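Local coordinates for pesticidal crystal protein Cry4Aa (Bacillus thuringiensis, PDB 2C9K) that kills mosquito larvae by binding to midgut epithelial cells and promoting their colloid-osmotic lysis through pore formation, at residues H291-L296 with S458-K463; N464-H469 with C510-F515; V477-L482 with F506-Q511; A485-Q490 with L499-D504; L539-V544 with Q583-V588. All coordinates share one frame; numbering follows the deposited sequence.

This functional fragment of the protoxin has the three-domain Cry architecture, and the five contacts run from the beta prism of the middle domain into the C-terminal beta sandwich. Contact 1 packs the chain entering strand 294-303 against the loop that leads to the sandwich. Contact 2 continues along the same loop, and contact 3 shares Cys510 and Gln511 with it. Contacts 1 and 3, with centres about 11 Å apart, are tied by Phe293 N to Val477 O and by Lys478 NZ to Asp461 O. Contact 4 is a hairpin nested in the loop closed by contact 3, and contact 5 extends the sheet of contact 3 beyond strand 584-591, its centre about 11 Å away.

Contact 1: residues H291-L296 with S458-K463; sequences HLFTWL and SSVDPK
Pro462 and Val460 grip the aromatic pair Trp295 and Phe293. The pyrrolidine ring lies over one face of the indole, with Pro462 CG 3.9 Å from the centroid of the Trp295 six-membered ring, a CH-pi contact that brings Pro462 CG to 3.4 Å from Trp295 CH2. On the opposite face of the indole, Phe293 sets its CE2 over the centre of the ring system, so that Trp295 is held between the phenyl edge and the proline. Val460 then closes over Phe293: CG1, anti to the backbone N (chi1 -175°), is carried over the phenyl face, 3.7 Å from the ring centroid. The far edge of the indole runs into the loop backbone, where Val460 O lies 3.5 Å from Trp295 CH2 and Asp461 O 3.4 Å from Trp295 CZ2.

Phe293 and Trp295 lie where the chain enters strand 294-303, an inner strand of a four-stranded Greek-key sheet of the beta prism, while 458-463 belongs to the loop leading to the C-terminal sandwich. An Asx turn wraps round Pro462, Lys463 N meeting Asp461 OD1 at 3.2 Å from above the carboxylate plane; Asp461 OD2 accepts from Thr465 N. In the outer shell, Trp295 NE1 is bonded to Thr323 OG1, Lys478 NZ reaches Asp461 O, and Tyr353 of strand 353-362 touches both Trp295 and Pro462.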
# COMPACT_ATOMS: atom_id res chain seq x y z
N HIS A 291 3.13 9.10 -10.06
CA HIS A 291 4.50 9.14 -10.57
C HIS A 291 5.14 7.76 -10.48
O HIS A 291 4.54 6.82 -9.97
CB HIS A 291 5.33 10.12 -9.75
CG HIS A 291 5.44 9.76 -8.30
ND1 HIS A 291 4.78 10.45 -7.30
CD2 HIS A 291 6.13 8.78 -7.67
CE1 HIS A 291 5.07 9.92 -6.13
NE2 HIS A 291 5.88 8.91 -6.32
N LEU A 292 6.37 7.66 -11.00
CA LEU A 292 7.15 6.43 -10.93
C LEU A 292 7.73 6.42 -9.52
O LEU A 292 8.14 7.46 -9.01
CB LEU A 292 8.31 6.45 -11.94
CG LEU A 292 7.98 6.50 -13.43
CD1 LEU A 292 9.29 6.59 -14.24
CD2 LEU A 292 7.17 5.26 -13.82
N PHE A 293 7.75 5.26 -8.89
CA PHE A 293 8.26 5.17 -7.52
C PHE A 293 9.58 5.95 -7.34
O PHE A 293 10.48 5.85 -8.17
CB PHE A 293 8.47 3.70 -7.14
CG PHE A 293 8.66 3.50 -5.68
CD1 PHE A 293 7.57 3.36 -4.84
CD2 PHE A 293 9.94 3.47 -5.13
CE1 PHE A 293 7.76 3.20 -3.47
CE2 PHE A 293 10.13 3.32 -3.76
CZ PHE A 293 9.04 3.18 -2.93
N THR A 294 9.68 6.73 -6.27
CA THR A 294 10.91 7.49 -6.01
C THR A 294 11.51 7.19 -4.63
O THR A 294 10.80 6.86 -3.68
CB THR A 294 10.71 9.04 -6.10
OG1 THR A 294 9.83 9.48 -5.06
CG2 THR A 294 10.13 9.43 -7.44
N TRP A 295 12.83 7.31 -4.54
CA TRP A 295 13.53 7.10 -3.29
C TRP A 295 14.09 8.45 -2.81
O TRP A 295 14.65 9.21 -3.59
CB TRP A 295 14.65 6.09 -3.47
CG TRP A 295 14.17 4.80 -4.01
CD1 TRP A 295 14.08 4.43 -5.32
CD2 TRP A 295 13.72 3.68 -3.24
NE1 TRP A 295 13.60 3.14 -5.42
CE2 TRP A 295 13.37 2.66 -4.16
CE3 TRP A 295 13.57 3.45 -1.88
CZ2 TRP A 295 12.88 1.42 -3.74
CZ3 TRP A 295 13.08 2.22 -1.47
CH2 TRP A 295 12.75 1.22 -2.40
N LEU A 296 13.94 8.72 -1.52
CA LEU A 296 14.39 9.99 -0.96
C LEU A 296 15.89 10.07 -0.74
O LEU A 296 16.41 9.44 0.17
CB LEU A 296 13.68 10.22 0.38
CG LEU A 296 13.88 11.57 1.05
CD1 LEU A 296 13.38 12.68 0.11
CD2 LEU A 296 13.14 11.60 2.38
N SER A 458 7.65 -0.33 3.12
CA SER A 458 9.01 -0.85 3.17
C SER A 458 9.20 -2.22 2.51
O SER A 458 10.23 -2.86 2.68
CB SER A 458 9.50 -0.92 4.62
OG SER A 458 8.82 -1.92 5.35
N SER A 459 8.20 -2.66 1.76
CA SER A 459 8.30 -3.94 1.07
C SER A 459 8.83 -3.71 -0.33
O SER A 459 9.13 -4.66 -1.05
CB SER A 459 6.93 -4.61 0.97
OG SER A 459 6.07 -3.89 0.10
N VAL A 460 8.94 -2.44 -0.72
CA VAL A 460 9.43 -2.08 -2.05
C VAL A 460 10.95 -2.25 -2.13
O VAL A 460 11.67 -1.86 -1.22
CB VAL A 460 9.05 -0.64 -2.41
CG1 VAL A 460 9.46 -0.33 -3.85
CG2 VAL A 460 7.54 -0.44 -2.21
N ASP A 461 11.43 -2.81 -3.23
CA ASP A 461 12.85 -3.05 -3.40
C ASP A 461 13.57 -1.98 -4.22
O ASP A 461 13.07 -1.56 -5.26
CB ASP A 461 13.05 -4.42 -4.05
CG ASP A 461 14.49 -4.88 -4.02
OD1 ASP A 461 15.29 -4.26 -3.28
OD2 ASP A 461 14.83 -5.86 -4.72
N PRO A 462 14.74 -1.51 -3.75
CA PRO A 462 15.51 -0.48 -4.45
C PRO A 462 16.32 -1.07 -5.60
O PRO A 462 16.84 -0.35 -6.45
CB PRO A 462 16.43 0.07 -3.36
CG PRO A 462 15.79 -0.34 -2.09
CD PRO A 462 15.26 -1.70 -2.39
N LYS A 463 16.42 -2.40 -5.61
CA LYS A 463 17.22 -3.07 -6.63
C LYS A 463 16.40 -3.87 -7.65
O LYS A 463 16.97 -4.50 -8.52
CB LYS A 463 18.24 -3.99 -5.93
CG LYS A 463 19.23 -3.24 -5.03
CD LYS A 463 20.29 -2.53 -5.86
CE LYS A 463 21.09 -1.50 -5.06
NZ LYS A 463 20.28 -0.26 -4.78

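Contact 2: residues N464-H469 with C510-F515; sequences NTIYTH and CQHSNF
With Ser513 OG swung beside its own backbone N (chi1 -57°), hydroxyl and N-H both converge on Ile466 O, while Ile466 holds CG1 anti to its carbonyl carbon (chi1 -65°) and sends CD1 toward Cys510. The loop 464-469 runs roughly parallel to the end of strand 505-511, in the C-terminal beta sandwich, and makes a single beta bridge between Ile466 and His512. Ile466 N donates to Gln511 O at 3.2 Å, and Ser513 OG donates to Ile466 O at 2.5 Å, approaching it tilted from the carbonyl plane. The bond from Ser513 N to the same oxygen is weak. Thr465 adds a CA-H...O contact to Gln511 O.

Next to this polar seam, Ile466 CD1 lies 3.5 Å from Cys510 CB, in buried packing completed by Ile474 of strand 471-475 and Ile585 of strand 584-591. The imidazole of His512 crosses Ile466 at about a right angle and turns an edge to Ile466 CB. Tyr519 and Ala580 fix the rotation of that ring, since His512 NE2 bonds to Tyr519 OH and His512 ND1 to Ala580 O. Beside it, the Thr468 CG2 methyl rests 3.6 Å from His512 NE2.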
# COMPACT_ATOMS: atom_id res chain seq x y z
N ASN A 464 15.08 -3.81 -7.54
CA ASN A 464 14.21 -4.54 -8.47
C ASN A 464 14.69 -5.97 -8.66
O ASN A 464 14.62 -6.50 -9.77
CB ASN A 464 14.19 -3.86 -9.85
CG ASN A 464 13.27 -2.66 -9.89
OD1 ASN A 464 12.21 -2.66 -9.28
ND2 ASN A 464 13.67 -1.64 -10.63
N THR A 465 15.15 -6.61 -7.60
CA THR A 465 15.66 -7.96 -7.78
C THR A 465 14.66 -8.96 -8.35
O THR A 465 13.45 -8.90 -8.09
CB THR A 465 16.26 -8.54 -6.48
OG1 THR A 465 15.21 -9.01 -5.63
CG2 THR A 465 17.06 -7.47 -5.75
N ILE A 466 15.20 -9.86 -9.15
CA ILE A 466 14.43 -10.91 -9.78
C ILE A 466 14.91 -12.18 -9.12
O ILE A 466 16.10 -12.51 -9.18
CB ILE A 466 14.70 -10.93 -11.30
CG1 ILE A 466 14.17 -9.62 -11.91
CG2 ILE A 466 14.04 -12.14 -11.95
CD1 ILE A 466 14.41 -9.43 -13.38
N TYR A 467 14.01 -12.89 -8.45
CA TYR A 467 14.38 -14.11 -7.78
C TYR A 467 14.27 -15.30 -8.71
O TYR A 467 13.65 -15.22 -9.77
CB TYR A 467 13.51 -14.31 -6.54
CG TYR A 467 13.61 -13.17 -5.55
CD1 TYR A 467 12.68 -12.12 -5.56
CD2 TYR A 467 14.65 -13.12 -4.62
CE1 TYR A 467 12.80 -11.06 -4.68
CE2 TYR A 467 14.79 -12.05 -3.74
CZ TYR A 467 13.86 -11.03 -3.77
OH TYR A 467 13.99 -9.97 -2.89
N THR A 468 14.88 -16.41 -8.31
CA THR A 468 14.90 -17.63 -9.12
C THR A 468 14.06 -18.78 -8.60
O THR A 468 13.84 -19.75 -9.32
CB THR A 468 16.33 -18.16 -9.25
OG1 THR A 468 16.80 -18.54 -7.95
CG2 THR A 468 17.25 -17.10 -9.82
N HIS A 469 13.61 -18.69 -7.35
CA HIS A 469 12.84 -19.77 -6.73
C HIS A 469 11.36 -19.48 -6.55
O HIS A 469 10.69 -20.14 -5.75
CB HIS A 469 13.44 -20.11 -5.37
CG HIS A 469 13.24 -19.05 -4.33
ND1 HIS A 469 13.74 -17.77 -4.47
CD2 HIS A 469 12.57 -19.06 -3.16
CE1 HIS A 469 13.39 -17.05 -3.43
NE2 HIS A 469 12.68 -17.81 -2.61
N CYS A 510 16.35 -3.92 -13.72
CA CYS A 510 16.34 -4.97 -12.70
C CYS A 510 17.71 -5.55 -12.44
O CYS A 510 18.57 -5.56 -13.32
CB CYS A 510 15.40 -6.10 -13.11
SG CYS A 510 13.76 -5.55 -13.56
N GLN A 511 17.91 -6.05 -11.23
CA GLN A 511 19.17 -6.66 -10.84
C GLN A 511 18.83 -8.11 -10.54
O GLN A 511 18.00 -8.40 -9.68
CB GLN A 511 19.72 -5.97 -9.60
CG GLN A 511 21.15 -6.37 -9.24
CD GLN A 511 21.69 -5.61 -8.04
OE1 GLN A 511 21.72 -4.37 -8.02
NE2 GLN A 511 22.14 -6.34 -7.03
N HIS A 512 19.47 -9.03 -11.25
CA HIS A 512 19.19 -10.45 -11.04
C HIS A 512 19.83 -10.95 -9.75
O HIS A 512 20.72 -10.30 -9.19
CB HIS A 512 19.72 -11.27 -12.22
CG HIS A 512 19.14 -12.66 -12.28
ND1 HIS A 512 19.91 -13.77 -12.55
CD2 HIS A 512 17.88 -13.11 -12.10
CE1 HIS A 512 19.14 -14.85 -12.53
NE2 HIS A 512 17.91 -14.47 -12.25
N SER A 513 19.35 -12.10 -9.27
CA SER A 513 19.89 -12.70 -8.05
C SER A 513 21.29 -13.24 -8.33
O SER A 513 21.77 -13.18 -9.47
CB SER A 513 19.00 -13.85 -7.60
OG SER A 513 17.68 -13.38 -7.39
N ASN A 514 21.94 -13.78 -7.30
CA ASN A 514 23.28 -14.31 -7.48
C ASN A 514 23.25 -15.75 -7.97
O ASN A 514 23.99 -16.60 -7.48
CB ASN A 514 24.05 -14.20 -6.16
CG ASN A 514 25.48 -14.66 -6.29
OD1 ASN A 514 26.15 -14.37 -7.27
ND2 ASN A 514 25.96 -15.37 -5.27
N PHE A 515 22.39 -16.01 -8.94
CA PHE A 515 22.26 -17.34 -9.53
C PHE A 515 22.01 -17.26 -11.03
O PHE A 515 22.02 -16.18 -11.62
CB PHE A 515 21.12 -18.12 -8.87
CG PHE A 515 21.25 -18.23 -7.39
CD1 PHE A 515 20.83 -17.20 -6.57
CD2 PHE A 515 21.82 -19.36 -6.81
CE1 PHE A 515 20.98 -17.28 -5.18
CE2 PHE A 515 21.97 -19.45 -5.42
CZ PHE A 515 21.55 -18.41 -4.61

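Contact 3: residues V477-L482 with F506-Q511; sequences VKANSL and FKITCQ
Ala479 presses closely against strand 505-511, its CB methyl 3.5 Å from Ile508 CB and next to the carbonyl of Lys507. This is the tight, buried side, where Ile508 reaches on to Leu587 and Phe589 of the adjoining strand. A water is held between the two backbones here: it donates to Lys478 O at 2.6 Å and accepts from Thr509 N at 2.9 Å, bridging a place where the chains do not bond directly. The Asn480 amide is equally buried. With CG set between backbone N and carbonyl carbon (chi1 51°), Asn480 ND2 donates to Thr509 OG1 at 2.8 Å, the hydroxyl in the amide plane, and also reaches Thr323 O.

Packing is looser on the partly exposed side, where Leu482 CD1 stands 4.2 Å from Phe506 CB and Ser481 only skirts Lys507. From there Lys507, bent at chi2 and chi3, reaches in so that its NZ donates to Asn480 OD1 at 2.7 Å from above the carbonyl plane.

Lys507 O accepts from Asn480 N at 3.0 Å and weakly from Ser481 N, and Lys507 N donates to Ser481 O at 2.9 Å. Two residues thus face one, a classic beta bulge leading into an edge strand of the five-stranded sandwich sheet.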
# COMPACT_ATOMS: atom_id res chain seq x y z
N VAL A 477 5.48 0.78 -12.10
CA VAL A 477 5.91 2.08 -11.62
C VAL A 477 7.30 2.04 -11.00
O VAL A 477 7.83 3.08 -10.63
CB VAL A 477 4.91 2.68 -10.59
CG1 VAL A 477 3.61 3.08 -11.29
CG2 VAL A 477 4.64 1.68 -9.48
N LYS A 478 7.89 0.84 -10.90
CA LYS A 478 9.23 0.71 -10.33
C LYS A 478 10.26 0.99 -11.42
O LYS A 478 11.46 0.75 -11.24
CB LYS A 478 9.47 -0.69 -9.76
CG LYS A 478 8.69 -1.02 -8.50
CD LYS A 478 9.10 -0.14 -7.33
CE LYS A 478 10.58 -0.30 -6.98
NZ LYS A 478 10.94 -1.71 -6.68
N ALA A 479 9.79 1.49 -12.56
CA ALA A 479 10.64 1.81 -13.69
C ALA A 479 11.32 3.15 -13.43
O ALA A 479 10.91 3.88 -12.53
CB ALA A 479 9.82 1.88 -14.96
N ASN A 480 12.34 3.47 -14.23
CA ASN A 480 13.05 4.73 -14.07
C ASN A 480 13.06 5.63 -15.31
O ASN A 480 13.72 6.67 -15.33
CB ASN A 480 14.49 4.47 -13.61
CG ASN A 480 15.21 3.45 -14.49
OD1 ASN A 480 14.94 3.34 -15.69
ND2 ASN A 480 16.15 2.71 -13.89
N SER A 481 12.32 5.23 -16.34
CA SER A 481 12.24 6.01 -17.57
C SER A 481 10.84 5.92 -18.18
O SER A 481 10.31 4.83 -18.41
CB SER A 481 13.28 5.53 -18.58
OG SER A 481 13.17 6.28 -19.79
N LEU A 482 10.25 7.08 -18.48
CA LEU A 482 8.91 7.11 -19.03
C LEU A 482 8.80 8.00 -20.27
O LEU A 482 9.09 9.19 -20.22
CB LEU A 482 7.96 7.61 -17.95
CG LEU A 482 6.48 7.75 -18.30
CD1 LEU A 482 5.83 6.38 -18.41
CD2 LEU A 482 5.82 8.60 -17.21
N PHE A 506 8.90 2.85 -22.13
CA PHE A 506 9.21 3.03 -20.72
C PHE A 506 10.19 1.93 -20.36
O PHE A 506 10.08 0.83 -20.89
CB PHE A 506 7.95 3.01 -19.84
CG PHE A 506 7.36 1.64 -19.59
CD1 PHE A 506 7.89 0.80 -18.60
CD2 PHE A 506 6.25 1.20 -20.30
CE1 PHE A 506 7.30 -0.44 -18.33
CE2 PHE A 506 5.65 -0.04 -20.04
CZ PHE A 506 6.18 -0.86 -19.05
N LYS A 507 11.16 2.24 -19.50
CA LYS A 507 12.15 1.24 -19.10
C LYS A 507 12.34 1.06 -17.60
O LYS A 507 12.52 2.02 -16.85
CB LYS A 507 13.50 1.57 -19.72
CG LYS A 507 14.63 0.63 -19.32
CD LYS A 507 15.52 1.24 -18.25
CE LYS A 507 16.27 2.42 -18.79
NZ LYS A 507 16.80 3.25 -17.69
N ILE A 508 12.30 -0.19 -17.17
CA ILE A 508 12.51 -0.50 -15.77
C ILE A 508 13.82 -1.29 -15.74
O ILE A 508 14.07 -2.11 -16.63
CB ILE A 508 11.30 -1.31 -15.20
CG1 ILE A 508 11.78 -2.43 -14.30
CG2 ILE A 508 10.47 -1.86 -16.32
CD1 ILE A 508 12.23 -1.98 -12.96
N THR A 509 14.66 -1.00 -14.75
CA THR A 509 15.94 -1.68 -14.60
C THR A 509 15.90 -2.70 -13.46
O THR A 509 15.47 -2.38 -12.35
CB THR A 509 17.06 -0.67 -14.31
OG1 THR A 509 17.00 0.38 -15.29
CG2 THR A 509 18.42 -1.34 -14.39
N CYS A 510 16.35 -3.92 -13.72
CA CYS A 510 16.34 -4.97 -12.70
C CYS A 510 17.71 -5.55 -12.44
O CYS A 510 18.57 -5.56 -13.32
CB CYS A 510 15.40 -6.10 -13.11
SG CYS A 510 13.76 -5.55 -13.56
N GLN A 511 17.91 -6.05 -11.23
CA GLN A 511 19.17 -6.66 -10.84
C GLN A 511 18.83 -8.11 -10.54
O GLN A 511 18.00 -8.40 -9.68
CB GLN A 511 19.72 -5.97 -9.60
CG GLN A 511 21.15 -6.37 -9.24
CD GLN A 511 21.69 -5.61 -8.04
OE1 GLN A 511 21.72 -4.37 -8.02
NE2 GLN A 511 22.14 -6.34 -7.03
O HOH W 1 13.40 0.82 -12.93

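Contact 4: residues A485-Q490 with L499-D504; sequences ASKVVQ and LIDFKD
Strands 487-489 and 499-501 form an antiparallel hairpin, their directions 135° apart, closely paired where Val489 and Leu499 exchange two backbone hydrogen bonds (Val489 N to Leu499 O, 2.8 Å; Leu499 N to Val489 O, 3.0 Å). Regular pairing weakens at Lys487, where Asp501 centres an inverse gamma turn, though the chains stay close: Asp501 N still donates to Lys487 O, but the return bond from Lys487 N is weak.

Lys487 and Asp501 lie side by side, pointing the same way. A bend at the end of the lysine chain (chi4 -61°) brings NZ above the carboxylate plane, 2.9 Å from Asp501 OD2, in a salt bridge. Lys503 NZ approaches Asp501 OD1 in a longer one, and the shared carboxylate probably eases the closeness of the two ammonium groups, Lys487 NZ and Lys503 NZ, 4.1 Å apart.

Past the turn, side chains take over from the ladder. Ser486 OG accepts from Lys503 N at 2.6 Å and donates to Asp504 OD1 at 2.7 Å, again from above a carboxylate plane. The other oxygen, Asp504 OD2, receives Ala485 N at 2.6 Å on its syn side.

Strand 499-501 also pairs with strand 600-609, joining Ile500 to Ile602, and Leu499 rests on Leu601 there, while Val488 packs on Pro290 and Phe502 meets Phe506 of strand 505-511 edge-to-face.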
# COMPACT_ATOMS: atom_id res chain seq x y z
N ALA A 485 4.78 10.40 -24.46
CA ALA A 485 3.38 10.13 -24.76
C ALA A 485 2.67 9.39 -23.62
O ALA A 485 1.45 9.45 -23.49
CB ALA A 485 3.26 9.33 -26.05
N SER A 486 3.46 8.68 -22.81
CA SER A 486 2.91 7.90 -21.70
C SER A 486 2.78 8.68 -20.40
O SER A 486 3.32 9.78 -20.28
CB SER A 486 3.79 6.68 -21.48
OG SER A 486 3.84 5.92 -22.67
N LYS A 487 2.06 8.12 -19.44
CA LYS A 487 1.90 8.79 -18.16
C LYS A 487 1.50 7.82 -17.06
O LYS A 487 1.03 6.72 -17.33
CB LYS A 487 0.86 9.91 -18.27
CG LYS A 487 -0.56 9.45 -18.57
CD LYS A 487 -1.51 10.64 -18.64
CE LYS A 487 -2.95 10.21 -18.88
NZ LYS A 487 -3.11 9.49 -20.18
N VAL A 488 1.72 8.22 -15.82
CA VAL A 488 1.36 7.37 -14.69
C VAL A 488 -0.03 7.77 -14.21
O VAL A 488 -0.25 8.92 -13.84
CB VAL A 488 2.36 7.54 -13.51
CG1 VAL A 488 1.89 6.72 -12.32
CG2 VAL A 488 3.77 7.13 -13.93
N VAL A 489 -0.97 6.84 -14.21
CA VAL A 489 -2.31 7.16 -13.76
C VAL A 489 -2.60 6.51 -12.43
O VAL A 489 -2.04 5.48 -12.09
CB VAL A 489 -3.40 6.70 -14.75
CG1 VAL A 489 -3.23 7.42 -16.07
CG2 VAL A 489 -3.35 5.18 -14.90
N GLN A 490 -3.50 7.15 -11.69
CA GLN A 490 -3.95 6.69 -10.39
C GLN A 490 -4.45 5.25 -10.47
O GLN A 490 -5.18 4.89 -11.39
CB GLN A 490 -5.08 7.61 -9.94
CG GLN A 490 -5.97 7.05 -8.88
CD GLN A 490 -5.47 7.38 -7.51
OE1 GLN A 490 -4.38 6.97 -7.11
NE2 GLN A 490 -6.27 8.15 -6.77
N LEU A 499 -0.53 2.87 -12.04
CA LEU A 499 -0.24 2.14 -13.27
C LEU A 499 0.32 3.05 -14.37
O LEU A 499 0.16 4.27 -14.31
CB LEU A 499 -1.52 1.50 -13.81
CG LEU A 499 -2.55 0.91 -12.86
CD1 LEU A 499 -3.86 0.72 -13.61
CD2 LEU A 499 -2.05 -0.41 -12.29
N ILE A 500 0.94 2.45 -15.37
CA ILE A 500 1.51 3.18 -16.50
C ILE A 500 0.53 3.18 -17.66
O ILE A 500 -0.00 2.13 -18.03
CB ILE A 500 2.83 2.55 -17.02
CG1 ILE A 500 3.98 2.80 -16.05
CG2 ILE A 500 3.18 3.12 -18.40
CD1 ILE A 500 5.32 2.27 -16.56
N ASP A 501 0.30 4.36 -18.24
CA ASP A 501 -0.57 4.53 -19.40
C ASP A 501 0.41 4.43 -20.57
O ASP A 501 0.88 5.43 -21.10
CB ASP A 501 -1.23 5.92 -19.38
CG ASP A 501 -2.46 6.00 -20.28
OD1 ASP A 501 -2.42 5.46 -21.41
OD2 ASP A 501 -3.47 6.63 -19.86
N PHE A 502 0.72 3.20 -20.95
CA PHE A 502 1.67 2.89 -22.01
C PHE A 502 1.30 3.41 -23.39
O PHE A 502 0.47 2.81 -24.08
CB PHE A 502 1.88 1.37 -22.04
CG PHE A 502 3.09 0.93 -22.80
CD1 PHE A 502 4.23 1.72 -22.87
CD2 PHE A 502 3.11 -0.33 -23.42
CE1 PHE A 502 5.37 1.27 -23.53
CE2 PHE A 502 4.25 -0.78 -24.09
CZ PHE A 502 5.38 0.02 -24.14
N LYS A 503 1.92 4.51 -23.80
CA LYS A 503 1.67 5.09 -25.13
C LYS A 503 2.84 4.86 -26.10
O LYS A 503 2.64 4.50 -27.26
CB LYS A 503 1.40 6.60 -24.99
CG LYS A 503 -0.06 7.01 -25.18
CD LYS A 503 -0.98 6.31 -24.20
CE LYS A 503 -2.45 6.69 -24.41
NZ LYS A 503 -2.78 8.07 -23.98
N ASP A 504 4.07 5.06 -25.62
CA ASP A 504 5.25 4.88 -26.44
C ASP A 504 6.24 3.85 -25.90
O ASP A 504 6.29 2.70 -26.34
CB ASP A 504 5.97 6.23 -26.61
CG ASP A 504 5.97 7.06 -25.33
OD1 ASP A 504 5.97 6.48 -24.23
OD2 ASP A 504 5.98 8.31 -25.43

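Contact 5: residues L539-V544 with Q583-V588; sequences LSIPGV and QNISLV
Strands 539-541 and 584-588 run antiparallel, their axes 5.1 Å apart at closest approach and 161° between their directions, and are joined by a hydrogen-bonded pair, Ser540 with Val588. They are neighbours in the five-stranded sheet of the C-terminal beta sandwich. Ser540 N donates to Val588 O at 2.9 Å, and Val588 N to Ser540 O at 3.3 Å. Beyond this pair the first chain leaves the ladder in a type II beta turn with Gly543 at its third position, closed by Val544 N to Ile541 O at 2.8 Å, which reverses it into strand 545-550.

One side of the sheet is apolar and buried. With Ile541 CG1 anti to the carbonyl carbon (chi1 -56°), CG2 falls anti to the backbone N, 3.8 Å from Ile585 CG2, while Ile541 CD1 lies 3.9 Å from Leu587 CD1; Ile541 and Leu587 point the same way, side by side. Leu539 crosses over Leu587, which continues onto Ile605 and Phe607 of strand 600-609. On the other side, Ser540 and Val588 are partly exposed, and Ser540 OG bonds to Glu546.

At the last position of the turn, Val544 meets the extended side chain of Gln583, whose OE1 accepts from Ala580 N, leaving Gln583 NE2 3.8 Å from Val544 CG2.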
# COMPACT_ATOMS: atom_id res chain seq x y z
N LEU A 539 9.40 -5.81 -26.18
CA LEU A 539 10.30 -5.80 -25.03
C LEU A 539 11.72 -6.06 -25.52
O LEU A 539 12.00 -7.13 -26.07
CB LEU A 539 9.90 -6.93 -24.08
CG LEU A 539 9.84 -6.77 -22.56
CD1 LEU A 539 9.83 -8.18 -21.96
CD2 LEU A 539 11.02 -5.98 -22.04
N SER A 540 12.60 -5.09 -25.34
CA SER A 540 13.98 -5.27 -25.75
C SER A 540 14.87 -5.38 -24.53
O SER A 540 14.97 -4.44 -23.74
CB SER A 540 14.46 -4.12 -26.62
OG SER A 540 14.01 -4.26 -27.96
N ILE A 541 15.49 -6.54 -24.37
CA ILE A 541 16.41 -6.75 -23.28
C ILE A 541 17.79 -6.86 -23.92
O ILE A 541 18.19 -7.93 -24.40
CB ILE A 541 16.10 -8.04 -22.49
CG1 ILE A 541 14.66 -8.01 -22.00
CG2 ILE A 541 17.03 -8.16 -21.30
CD1 ILE A 541 14.28 -9.20 -21.13
N PRO A 542 18.51 -5.74 -23.98
CA PRO A 542 19.85 -5.66 -24.57
C PRO A 542 20.74 -6.79 -24.09
O PRO A 542 20.90 -6.99 -22.89
CB PRO A 542 20.34 -4.30 -24.10
CG PRO A 542 19.10 -3.49 -24.14
CD PRO A 542 18.08 -4.41 -23.50
N GLY A 543 21.30 -7.53 -25.03
CA GLY A 543 22.17 -8.63 -24.68
C GLY A 543 21.46 -9.89 -24.23
O GLY A 543 22.13 -10.89 -23.96
N VAL A 544 20.14 -9.88 -24.15
CA VAL A 544 19.41 -11.08 -23.71
C VAL A 544 18.32 -11.61 -24.67
O VAL A 544 18.40 -12.74 -25.13
CB VAL A 544 18.76 -10.85 -22.32
CG1 VAL A 544 17.98 -12.08 -21.91
CG2 VAL A 544 19.82 -10.53 -21.29
N GLN A 583 23.30 -9.97 -12.75
CA GLN A 583 23.31 -9.24 -14.00
C GLN A 583 22.38 -8.04 -13.98
O GLN A 583 21.21 -8.16 -13.62
CB GLN A 583 22.92 -10.17 -15.15
CG GLN A 583 22.55 -9.46 -16.43
CD GLN A 583 22.31 -10.42 -17.58
OE1 GLN A 583 21.87 -11.55 -17.38
NE2 GLN A 583 22.59 -9.97 -18.79
N ASN A 584 22.90 -6.87 -14.35
CA ASN A 584 22.07 -5.67 -14.39
C ASN A 584 21.24 -5.79 -15.68
O ASN A 584 21.78 -5.98 -16.76
CB ASN A 584 22.93 -4.41 -14.41
CG ASN A 584 22.12 -3.14 -14.18
OD1 ASN A 584 21.59 -2.92 -13.09
ND2 ASN A 584 22.02 -2.30 -15.20
N ILE A 585 19.93 -5.68 -15.55
CA ILE A 585 19.05 -5.84 -16.70
C ILE A 585 18.27 -4.59 -17.06
O ILE A 585 17.76 -3.90 -16.19
CB ILE A 585 18.04 -6.96 -16.43
CG1 ILE A 585 18.78 -8.22 -15.96
CG2 ILE A 585 17.22 -7.23 -17.67
CD1 ILE A 585 17.87 -9.26 -15.34
N SER A 586 18.18 -4.32 -18.36
CA SER A 586 17.42 -3.17 -18.86
C SER A 586 16.16 -3.72 -19.53
O SER A 586 16.23 -4.52 -20.45
CB SER A 586 18.23 -2.39 -19.90
OG SER A 586 19.38 -1.82 -19.31
N LEU A 587 15.01 -3.29 -19.03
CA LEU A 587 13.74 -3.73 -19.58
C LEU A 587 13.09 -2.57 -20.33
O LEU A 587 12.36 -1.76 -19.75
CB LEU A 587 12.84 -4.25 -18.45
CG LEU A 587 12.56 -5.76 -18.38
CD1 LEU A 587 13.85 -6.55 -18.31
CD2 LEU A 587 11.69 -6.06 -17.16
N VAL A 588 13.38 -2.49 -21.62
CA VAL A 588 12.83 -1.42 -22.44
C VAL A 588 11.56 -1.87 -23.14
O VAL A 588 11.59 -2.76 -23.98
CB VAL A 588 13.83 -0.98 -23.53
CG1 VAL A 588 13.39 0.35 -24.10
CG2 VAL A 588 15.22 -0.89 -22.96